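Local coordinates for type IV pilus assembly protein PilF (Thermus thermophilus HB8, PDB 5OIU) that probably hydrolyses ATP as a hexameric AAA+ motor of the P-loop family to power the assembly of type IVa pili, at residues C[161-166]-C[238-243]; C[169-174]-C[212-217]; C[20-25]-C[40-45]; C[90-95]-C[109-114]. All coordinates share one frame; numbering follows the deposited sequence.

Overall arrangement
Contacts 1 and 2 lie in the P-loop ATPase sheet; contacts 3 and 4 belong to the antiparallel sheet on the N-terminal side of the chain, with contact 3 across the chain's centre from both of the first two. Contact 1 is buried and wholly apolar, a helix laid on a sheet. Contact 2, its centre about 9 Å away, is also buried but bonded through the backbone, and strands 214-217 and 238-243 run side by side. Contacts 3 and 4, centres about 11 Å apart, are partly exposed and join at the backbone, Ser25 O lying 2.8 Å from Leu111 N. Arginines and aspartates of contacts 2, 3 and 4 also reach neighbouring subunits.

Contact 1 of 4, residues C[161-166]-C[238-243]; sequences SILKRI and LVIATL
The last turns of helix 155-166 run nearly antiparallel to strand 238-243, at 168° between their directions, with the two axes 11.0 Å apart at closest approach. Across the two segments the side-chain contacts are all between aliphatic groups. Ile240 is the centre: its CD1 meets three helix residues, touching Ile162 CG2 at 3.6 Å, Ile166 CD1 at 3.7 Å and Leu163 CD2 at 3.9 Å. Ile166 and Ile240 approach tip to tip, whereas Leu163 slides past Ile240 in the opposite direction. Ile166 CD1 also meets Leu238 CD2 end-on, at 3.6 Å. In Ile166, CG1 sits between the backbone N and the carbonyl carbon (chi1 69°), which sends CD1 out toward the strand. Leu238 and Ile240 present their side chains to the same side of the sheet; beta-branched Ile240 suits the strand, and bulky Ile162, Leu163 and Ile166 suit the helix's buried face. Ile162 also packs on strand 143-148 and Leu163 on strand 214-217, so the helix spans three neighbouring strands. The helix begins at the P-loop, where Lys155 and Ser156 line the ATP pocket. Its C-terminal end meets the sheet through buried methyl contacts, with no directional bond between the two segments.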
# COMPACT_ATOMS: atom_id res chain seq x y z
N SER C 161 35.74 -10.28 -10.52
CA SER C 161 36.57 -10.88 -9.49
C SER C 161 35.91 -12.11 -8.89
O SER C 161 36.56 -13.15 -8.70
CB SER C 161 36.85 -9.84 -8.41
OG SER C 161 37.82 -10.33 -7.51
N ILE C 162 34.61 -12.02 -8.57
CA ILE C 162 33.87 -13.18 -8.07
C ILE C 162 34.00 -14.35 -9.05
O ILE C 162 34.47 -15.44 -8.70
CB ILE C 162 32.40 -12.81 -7.84
CG1 ILE C 162 32.26 -11.77 -6.73
CG2 ILE C 162 31.56 -14.07 -7.58
CD1 ILE C 162 30.83 -11.49 -6.35
N LEU C 163 33.56 -14.12 -10.30
CA LEU C 163 33.62 -15.14 -11.34
C LEU C 163 35.03 -15.70 -11.51
O LEU C 163 35.20 -16.89 -11.79
CB LEU C 163 33.11 -14.55 -12.66
CG LEU C 163 31.63 -14.12 -12.74
CD1 LEU C 163 31.23 -13.83 -14.17
CD2 LEU C 163 30.67 -15.14 -12.11
N LYS C 164 36.06 -14.87 -11.33
CA LYS C 164 37.43 -15.37 -11.36
C LYS C 164 37.63 -16.49 -10.35
O LYS C 164 38.30 -17.49 -10.63
CB LYS C 164 38.42 -14.24 -11.10
CG LYS C 164 39.73 -14.38 -11.84
CD LYS C 164 40.57 -13.11 -11.70
CE LYS C 164 41.95 -13.26 -12.34
NZ LYS C 164 42.25 -12.09 -13.23
N ARG C 165 37.04 -16.36 -9.16
CA ARG C 165 37.19 -17.42 -8.17
C ARG C 165 36.31 -18.63 -8.48
O ARG C 165 36.79 -19.76 -8.46
CB ARG C 165 36.87 -16.88 -6.77
CG ARG C 165 37.03 -17.93 -5.67
CD ARG C 165 38.45 -18.54 -5.61
NE ARG C 165 39.50 -17.53 -5.71
CZ ARG C 165 39.99 -16.84 -4.69
NH1 ARG C 165 39.54 -17.04 -3.47
NH2 ARG C 165 40.94 -15.93 -4.90
N ILE C 166 35.02 -18.42 -8.78
CA ILE C 166 34.07 -19.53 -8.72
C ILE C 166 33.78 -20.20 -10.06
O ILE C 166 33.13 -21.25 -10.06
CB ILE C 166 32.73 -19.10 -8.08
CG1 ILE C 166 31.96 -18.13 -8.99
CG2 ILE C 166 32.97 -18.53 -6.68
CD1 ILE C 166 30.58 -17.78 -8.51
N LEU C 238 23.25 -20.81 -9.69
CA LEU C 238 23.84 -19.67 -9.00
C LEU C 238 23.82 -18.46 -9.94
O LEU C 238 24.42 -18.49 -11.02
CB LEU C 238 25.26 -19.99 -8.53
CG LEU C 238 25.90 -18.77 -7.83
CD1 LEU C 238 25.09 -18.41 -6.60
CD2 LEU C 238 27.35 -19.00 -7.46
N VAL C 239 23.13 -17.40 -9.51
CA VAL C 239 22.94 -16.19 -10.30
C VAL C 239 23.64 -15.03 -9.61
O VAL C 239 23.40 -14.77 -8.43
CB VAL C 239 21.45 -15.86 -10.49
CG1 VAL C 239 21.29 -14.58 -11.30
CG2 VAL C 239 20.74 -17.04 -11.14
N ILE C 240 24.49 -14.33 -10.34
CA ILE C 240 25.14 -13.12 -9.84
C ILE C 240 24.68 -11.98 -10.74
O ILE C 240 24.82 -12.06 -11.97
CB ILE C 240 26.67 -13.25 -9.83
CG1 ILE C 240 27.06 -14.27 -8.74
CG2 ILE C 240 27.33 -11.90 -9.60
CD1 ILE C 240 28.31 -14.95 -8.98
N ALA C 241 24.10 -10.94 -10.13
CA ALA C 241 23.39 -9.94 -10.91
C ALA C 241 23.59 -8.56 -10.31
O ALA C 241 23.74 -8.41 -9.09
CB ALA C 241 21.90 -10.24 -11.02
N THR C 242 23.60 -7.57 -11.20
CA THR C 242 23.88 -6.18 -10.85
C THR C 242 22.57 -5.40 -10.83
O THR C 242 21.75 -5.55 -11.73
CB THR C 242 24.87 -5.57 -11.84
OG1 THR C 242 26.19 -6.01 -11.53
CG2 THR C 242 24.86 -4.07 -11.78
N LEU C 243 22.37 -4.63 -9.77
CA LEU C 243 21.17 -3.82 -9.59
C LEU C 243 21.58 -2.42 -9.17
O LEU C 243 22.60 -2.23 -8.50
CB LEU C 243 20.26 -4.42 -8.54
CG LEU C 243 18.78 -4.14 -8.59
CD1 LEU C 243 18.17 -4.72 -9.85
CD2 LEU C 243 18.11 -4.74 -7.35

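Contact 2 of 4, residues C[169-174]-C[212-217]; sequences PDKNTQ and PDIIMV
Thr173 and Gln174 pair in parallel with Ile214 and Ile215, CA atoms 4.6 and 5.0 Å apart, joining strands 173-177 and 214-217 in the central sheet of the P-loop ATPase fold. Ile214 is bonded on both sides: its N donates to Asn172 O at 3.1 Å, tilted from the carbonyl plane, and its O accepts from Gln174 N; Gln174 O then accepts from Met216 N. Asn172 O takes a second donor, Asp213 N at 2.8 Å, in the carbonyl plane. Thr173 and Ile214 lie side by side on one face, pointing the same way, and their CG2 atoms are 3.9 Å apart. Beta-branched residues suit this extended backbone, and on that face Ile214 also packs against Leu163 and Ile166 of helix 155-166. Lys171 crosses Ile214 at a slant, its CD 3.8 Å from Ile214 CD1, while its ammonium goes on to bond Ile166 O. The aliphatic stem thus covers the isoleucine and the charge ends at the last residue of the helix. Asn172 lays its amide against Pro212, with ND2 3.3 Å from Pro212 CA, and ND2 bonds the backbone O of Asp211. Short and acidic, Asp213 reaches across to the backbone of Asn172 and also meets a basic partner, Arg41 of a neighbouring subunit, through a salt bridge from OD2. The same OD2 accepts from Asn172 N at 2.8 Å, nearly straight at 170°, through the anti lone pair that faces away from OD1.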
# COMPACT_ATOMS: atom_id res chain seq x y z
N PRO C 169 36.58 -25.01 -14.14
CA PRO C 169 36.32 -25.77 -15.38
C PRO C 169 35.32 -26.92 -15.24
O PRO C 169 34.86 -27.43 -16.26
CB PRO C 169 37.71 -26.30 -15.78
CG PRO C 169 38.71 -25.46 -15.02
CD PRO C 169 38.01 -25.00 -13.76
N ASP C 170 34.97 -27.37 -14.04
CA ASP C 170 33.85 -28.32 -13.99
C ASP C 170 32.49 -27.66 -14.24
O ASP C 170 31.50 -28.38 -14.30
CB ASP C 170 33.81 -29.03 -12.65
CG ASP C 170 33.82 -28.06 -11.49
OD1 ASP C 170 34.19 -26.87 -11.73
OD2 ASP C 170 33.45 -28.46 -10.35
N LYS C 171 32.42 -26.33 -14.38
CA LYS C 171 31.15 -25.60 -14.38
C LYS C 171 30.93 -24.85 -15.69
O LYS C 171 31.88 -24.40 -16.34
CB LYS C 171 31.09 -24.60 -13.21
CG LYS C 171 31.09 -25.21 -11.80
CD LYS C 171 30.90 -24.13 -10.74
CE LYS C 171 31.62 -24.44 -9.44
NZ LYS C 171 31.91 -23.19 -8.63
N ASN C 172 29.66 -24.70 -16.09
CA ASN C 172 29.30 -23.83 -17.21
C ASN C 172 28.90 -22.47 -16.65
O ASN C 172 27.86 -22.34 -16.00
CB ASN C 172 28.17 -24.42 -18.07
CG ASN C 172 27.71 -23.47 -19.19
OD1 ASN C 172 28.48 -22.62 -19.66
ND2 ASN C 172 26.45 -23.62 -19.63
N THR C 173 29.74 -21.46 -16.92
CA THR C 173 29.49 -20.07 -16.56
C THR C 173 29.07 -19.29 -17.79
O THR C 173 29.78 -19.28 -18.80
CB THR C 173 30.74 -19.45 -15.96
OG1 THR C 173 31.18 -20.27 -14.86
CG2 THR C 173 30.48 -18.00 -15.50
N GLN C 174 27.91 -18.64 -17.71
CA GLN C 174 27.31 -17.91 -18.82
C GLN C 174 26.85 -16.53 -18.36
O GLN C 174 26.10 -16.43 -17.38
CB GLN C 174 26.13 -18.70 -19.40
CG GLN C 174 25.42 -18.01 -20.53
CD GLN C 174 26.27 -17.95 -21.78
OE1 GLN C 174 26.58 -18.98 -22.39
NE2 GLN C 174 26.67 -16.73 -22.17
N PRO C 212 23.53 -24.38 -17.70
CA PRO C 212 24.50 -23.60 -16.95
C PRO C 212 24.57 -24.01 -15.48
O PRO C 212 23.68 -24.66 -14.93
CB PRO C 212 23.92 -22.17 -17.09
CG PRO C 212 22.42 -22.36 -16.93
CD PRO C 212 22.17 -23.78 -17.58
N ASP C 213 25.66 -23.60 -14.84
CA ASP C 213 25.80 -23.66 -13.40
C ASP C 213 25.79 -22.27 -12.79
O ASP C 213 25.11 -22.01 -11.79
CB ASP C 213 27.10 -24.38 -13.00
CG ASP C 213 27.13 -25.83 -13.49
OD1 ASP C 213 26.43 -26.68 -12.89
OD2 ASP C 213 27.83 -26.11 -14.49
N ILE C 214 26.54 -21.35 -13.39
CA ILE C 214 26.65 -19.98 -12.93
C ILE C 214 26.14 -19.07 -14.04
O ILE C 214 26.60 -19.17 -15.19
CB ILE C 214 28.11 -19.63 -12.58
CG1 ILE C 214 28.59 -20.47 -11.39
CG2 ILE C 214 28.24 -18.12 -12.33
CD1 ILE C 214 30.11 -20.45 -11.20
N ILE C 215 25.19 -18.22 -13.70
CA ILE C 215 24.66 -17.23 -14.63
C ILE C 215 25.01 -15.85 -14.10
O ILE C 215 24.83 -15.57 -12.91
CB ILE C 215 23.14 -17.38 -14.80
CG1 ILE C 215 22.84 -18.66 -15.58
CG2 ILE C 215 22.58 -16.16 -15.52
CD1 ILE C 215 21.41 -19.13 -15.50
N MET C 216 25.50 -14.99 -14.99
CA MET C 216 25.78 -13.61 -14.64
C MET C 216 24.89 -12.70 -15.48
O MET C 216 24.99 -12.70 -16.72
CB MET C 216 27.25 -13.26 -14.86
CG MET C 216 27.70 -12.04 -14.03
SD MET C 216 27.23 -10.43 -14.72
CE MET C 216 28.63 -10.12 -15.81
N VAL C 217 24.05 -11.92 -14.82
CA VAL C 217 23.19 -10.95 -15.48
C VAL C 217 23.83 -9.58 -15.28
O VAL C 217 23.93 -9.09 -14.14
CB VAL C 217 21.76 -11.02 -14.93
CG1 VAL C 217 20.91 -9.96 -15.58
CG2 VAL C 217 21.18 -12.40 -15.18

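Contact 3 of 4, residues C[20-25]-C[40-45]; sequences FLQDAS and LRIDGA
This is a loop-to-strand contact, partly buried, in which the chain leaving helix 6-22 meets the end of strand 36-42, next to the hairpin turn into strand 45-52. A Schellman motif ends the helix, with Asp23 at positive phi, and directs Ala24 and Ser25 against the strand. A single backbone bond joins the segments: Ser25 N gives its hydrogen to Arg41 O at 2.9 Å, almost in line with the carbonyl. Ala24 is small enough to fit flat on the strand, its CB 3.3 Å from Arg41 O, 3.9 Å from Ile42 CG1 and 4.2 Å from Leu40 CB. Farther out, Gln22 crosses Ile42 obliquely; its CG and OE1 both lie near Ile42 CD1, OE1 at 4.0 Å, and a polar residue suits this exposed position. Ser25 OG stands between its own backbone N and carbonyl carbon (chi1 66°), a torsion that brings it over the stem of Arg41, 3.5 Å from Arg41 CB. The Arg41 chain turns at chi3, and NH1 reaches Gly44 O at 2.8 Å; this oxygen lies in the guanidinium plane, although NH1 stands above the carbonyl plane. Gly44 belongs to the type I' turn from Ile42 to Ala45, where its positive phi suits a residue without a side chain. The guanidinium also forms a salt bridge with Asp211 of a neighbouring subunit, so the bond to the turn probably helps orient the guanidinium.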
# COMPACT_ATOMS: atom_id res chain seq x y z
N PHE C 20 43.57 12.26 -24.42
CA PHE C 20 44.27 11.03 -24.07
C PHE C 20 45.79 11.21 -24.09
O PHE C 20 46.47 10.85 -23.12
CB PHE C 20 43.85 9.90 -25.00
CG PHE C 20 44.51 8.59 -24.69
CD1 PHE C 20 44.15 7.86 -23.56
CD2 PHE C 20 45.50 8.08 -25.53
CE1 PHE C 20 44.75 6.65 -23.27
CE2 PHE C 20 46.12 6.85 -25.25
CZ PHE C 20 45.75 6.14 -24.11
N LEU C 21 46.34 11.75 -25.18
CA LEU C 21 47.78 12.00 -25.21
C LEU C 21 48.21 13.06 -24.19
O LEU C 21 49.31 12.97 -23.64
CB LEU C 21 48.21 12.43 -26.61
CG LEU C 21 47.86 11.46 -27.73
CD1 LEU C 21 47.95 12.17 -29.07
CD2 LEU C 21 48.78 10.23 -27.69
N GLN C 22 47.37 14.06 -23.94
CA GLN C 22 47.72 15.07 -22.94
C GLN C 22 47.81 14.49 -21.53
O GLN C 22 48.40 15.15 -20.65
CB GLN C 22 46.68 16.19 -22.93
CG GLN C 22 46.97 17.27 -23.92
CD GLN C 22 48.40 17.72 -23.82
OE1 GLN C 22 48.95 17.88 -22.71
NE2 GLN C 22 49.03 17.90 -24.97
N ASP C 23 47.24 13.30 -21.30
CA ASP C 23 46.91 12.81 -19.97
C ASP C 23 45.90 13.74 -19.26
O ASP C 23 45.87 13.83 -18.03
CB ASP C 23 48.17 12.62 -19.12
CG ASP C 23 48.12 11.35 -18.31
OD1 ASP C 23 47.26 11.26 -17.41
OD2 ASP C 23 48.95 10.44 -18.59
N ALA C 24 45.05 14.41 -20.02
CA ALA C 24 44.00 15.24 -19.43
C ALA C 24 42.94 14.38 -18.73
O ALA C 24 42.60 13.28 -19.17
CB ALA C 24 43.33 16.10 -20.50
N SER C 25 42.40 14.92 -17.64
CA SER C 25 41.44 14.19 -16.85
C SER C 25 39.99 14.42 -17.28
O SER C 25 39.16 13.53 -17.09
CB SER C 25 41.59 14.55 -15.37
OG SER C 25 41.23 15.89 -15.17
N LEU C 40 40.17 21.59 -21.50
CA LEU C 40 40.71 20.34 -20.99
C LEU C 40 41.20 20.59 -19.57
O LEU C 40 41.89 21.59 -19.33
CB LEU C 40 41.88 19.84 -21.85
CG LEU C 40 41.69 19.56 -23.36
CD1 LEU C 40 42.95 18.99 -24.03
CD2 LEU C 40 40.51 18.62 -23.61
N ARG C 41 40.88 19.70 -18.63
CA ARG C 41 41.56 19.73 -17.33
C ARG C 41 42.89 18.96 -17.41
O ARG C 41 42.91 17.73 -17.61
CB ARG C 41 40.68 19.19 -16.20
CG ARG C 41 41.16 19.72 -14.83
CD ARG C 41 40.35 19.24 -13.63
NE ARG C 41 38.97 19.75 -13.64
CZ ARG C 41 38.61 20.90 -13.10
NH1 ARG C 41 39.53 21.66 -12.50
NH2 ARG C 41 37.34 21.29 -13.14
N ILE C 42 43.99 19.68 -17.25
CA ILE C 42 45.34 19.13 -17.19
C ILE C 42 45.95 19.49 -15.84
O ILE C 42 45.98 20.66 -15.46
CB ILE C 42 46.22 19.67 -18.34
CG1 ILE C 42 45.83 19.01 -19.67
CG2 ILE C 42 47.71 19.50 -18.03
CD1 ILE C 42 46.01 19.94 -20.84
N ASP C 43 46.42 18.47 -15.11
CA ASP C 43 47.03 18.67 -13.79
C ASP C 43 46.17 19.52 -12.87
O ASP C 43 46.65 20.38 -12.14
CB ASP C 43 48.42 19.29 -13.93
CG ASP C 43 49.37 18.44 -14.76
OD1 ASP C 43 49.13 17.23 -14.95
OD2 ASP C 43 50.39 18.99 -15.21
N GLY C 44 44.86 19.28 -12.87
CA GLY C 44 43.99 20.00 -11.98
C GLY C 44 43.38 21.26 -12.54
O GLY C 44 42.31 21.66 -12.09
N ALA C 45 44.02 21.91 -13.52
CA ALA C 45 43.56 23.20 -14.00
C ALA C 45 42.94 23.08 -15.38
O ALA C 45 43.44 22.35 -16.24
CB ALA C 45 44.71 24.22 -14.05

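Contact 4 of 4, residues C[90-95]-C[109-114]; sequences IDVDLR and MRLLKK
Arg95 and Arg110 lie side by side on one face of an antiparallel pair, pointing the same way, with their guanidinium planes turned 59° apart. Arg95 NH2 stands over the rim of one face of the Arg110 guanidinium, 3.2 Å from Arg110 NH1. Both are donors, so this is a close approach of like charges and not a bond. Bends at chi2 and chi3 fold Arg95 back over its partner, where NH2 also comes 3.5 Å from Arg110 CB. The Arg110 charge is probably eased by salt bridges from NE to Asp26 and from NH2 to Asp211 of a neighbouring subunit, a span that a long arginine can bridge. Beneath the pair, each residue's backbone N donates to the other's O, making it a hydrogen-bonded pair. On the other face Leu94 and Leu111 also lie side by side, with Leu94 CD2 3.9 Å from both Leu111 CG and Met109 CB. Val92 crosses Leu111 at an angle, its CG2 3.9 Å from Leu111 CD2, so apolar side chains of Leu94, Leu111, Val92 and Met109 pack together here. Leu112 N donates to Asp93 O at 2.9 Å, and Leu112 CD1 rests 3.8 Å from Asp93 CB, while the Asp93 carboxylate makes salt bridges to Arg82 and Arg86. Beyond Leu112 the chain leads to Lys113 of the ATP pocket. The hairpin of strands 90-101 and 104-111 lies between strands 79-87 and 26-31 in the sheet, and Val92 and Leu94 pack on Phe20 and Ile16 of helix 6-22.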
# COMPACT_ATOMS: atom_id res chain seq x y z
N ILE C 90 44.44 4.72 -29.31
CA ILE C 90 43.72 5.56 -28.36
C ILE C 90 42.60 4.69 -27.79
O ILE C 90 41.58 4.45 -28.44
CB ILE C 90 43.19 6.83 -29.02
CG1 ILE C 90 44.27 7.48 -29.90
CG2 ILE C 90 42.72 7.82 -27.98
CD1 ILE C 90 45.21 8.41 -29.15
N ASP C 91 42.80 4.21 -26.57
CA ASP C 91 41.85 3.34 -25.89
C ASP C 91 41.50 3.92 -24.53
O ASP C 91 42.32 3.88 -23.60
CB ASP C 91 42.43 1.94 -25.73
CG ASP C 91 41.38 0.87 -25.82
OD1 ASP C 91 41.02 0.51 -26.96
OD2 ASP C 91 40.91 0.42 -24.75
N VAL C 92 40.28 4.43 -24.38
CA VAL C 92 39.93 5.07 -23.12
C VAL C 92 38.42 5.00 -22.93
O VAL C 92 37.65 5.15 -23.88
CB VAL C 92 40.45 6.52 -23.07
CG1 VAL C 92 40.10 7.26 -24.37
CG2 VAL C 92 39.90 7.26 -21.86
N ASP C 93 38.01 4.79 -21.67
CA ASP C 93 36.61 4.88 -21.25
C ASP C 93 36.32 6.26 -20.69
O ASP C 93 37.01 6.73 -19.78
CB ASP C 93 36.30 3.84 -20.18
CG ASP C 93 35.65 2.60 -20.75
OD1 ASP C 93 35.65 2.44 -22.01
OD2 ASP C 93 35.15 1.80 -19.93
N LEU C 94 35.27 6.89 -21.21
CA LEU C 94 34.88 8.23 -20.82
C LEU C 94 33.54 8.20 -20.10
O LEU C 94 32.57 7.62 -20.61
CB LEU C 94 34.79 9.13 -22.05
CG LEU C 94 36.06 9.17 -22.89
CD1 LEU C 94 35.81 8.73 -24.31
CD2 LEU C 94 36.59 10.59 -22.85
N ARG C 95 33.49 8.80 -18.91
CA ARG C 95 32.24 9.15 -18.25
C ARG C 95 31.66 10.38 -18.95
O ARG C 95 32.25 11.46 -18.91
CB ARG C 95 32.51 9.43 -16.77
CG ARG C 95 31.30 9.39 -15.83
CD ARG C 95 30.63 10.76 -15.67
NE ARG C 95 31.54 11.87 -15.33
CZ ARG C 95 32.13 12.04 -14.15
NH1 ARG C 95 31.93 11.15 -13.18
NH2 ARG C 95 32.93 13.08 -13.94
N MET C 109 33.23 15.14 -20.39
CA MET C 109 33.70 13.77 -20.52
C MET C 109 34.90 13.59 -19.61
O MET C 109 35.97 14.16 -19.86
CB MET C 109 34.04 13.45 -21.97
CG MET C 109 32.81 13.12 -22.81
SD MET C 109 33.16 12.85 -24.56
CE MET C 109 34.02 14.37 -24.98
N ARG C 110 34.73 12.81 -18.53
CA ARG C 110 35.86 12.49 -17.68
C ARG C 110 36.58 11.27 -18.23
O ARG C 110 35.95 10.25 -18.52
CB ARG C 110 35.45 12.22 -16.23
CG ARG C 110 36.66 11.62 -15.44
CD ARG C 110 36.69 11.87 -13.93
NE ARG C 110 36.70 13.28 -13.57
CZ ARG C 110 36.02 13.76 -12.54
NH1 ARG C 110 35.30 12.92 -11.81
NH2 ARG C 110 36.03 15.05 -12.23
N LEU C 111 37.90 11.38 -18.37
CA LEU C 111 38.69 10.23 -18.79
C LEU C 111 38.94 9.33 -17.59
O LEU C 111 39.53 9.77 -16.60
CB LEU C 111 40.00 10.70 -19.41
CG LEU C 111 39.85 11.16 -20.87
CD1 LEU C 111 39.38 12.61 -20.94
CD2 LEU C 111 41.15 10.99 -21.61
N LEU C 112 38.47 8.09 -17.66
CA LEU C 112 38.68 7.15 -16.57
C LEU C 112 40.09 6.57 -16.64
O LEU C 112 40.68 6.46 -17.72
CB LEU C 112 37.65 6.01 -16.61
CG LEU C 112 36.14 6.31 -16.61
CD1 LEU C 112 35.33 5.03 -16.75
CD2 LEU C 112 35.68 7.12 -15.38
N LYS C 113 40.63 6.19 -15.48
CA LYS C 113 41.93 5.51 -15.47
C LYS C 113 41.81 4.14 -16.14
O LYS C 113 40.78 3.47 -16.02
CB LYS C 113 42.44 5.33 -14.03
CG LYS C 113 42.76 6.62 -13.28
CD LYS C 113 41.90 6.76 -12.00
CE LYS C 113 42.69 6.59 -10.67
NZ LYS C 113 41.91 6.96 -9.43
N LYS C 114 42.86 3.75 -16.85
CA LYS C 114 42.86 2.46 -17.54
C LYS C 114 42.65 1.33 -16.54
O LYS C 114 43.33 1.26 -15.51
CB LYS C 114 44.18 2.27 -18.30
CG LYS C 114 44.35 0.89 -18.91
CD LYS C 114 43.92 0.82 -20.38
CE LYS C 114 44.15 -0.57 -20.93
NZ LYS C 114 43.67 -1.66 -20.01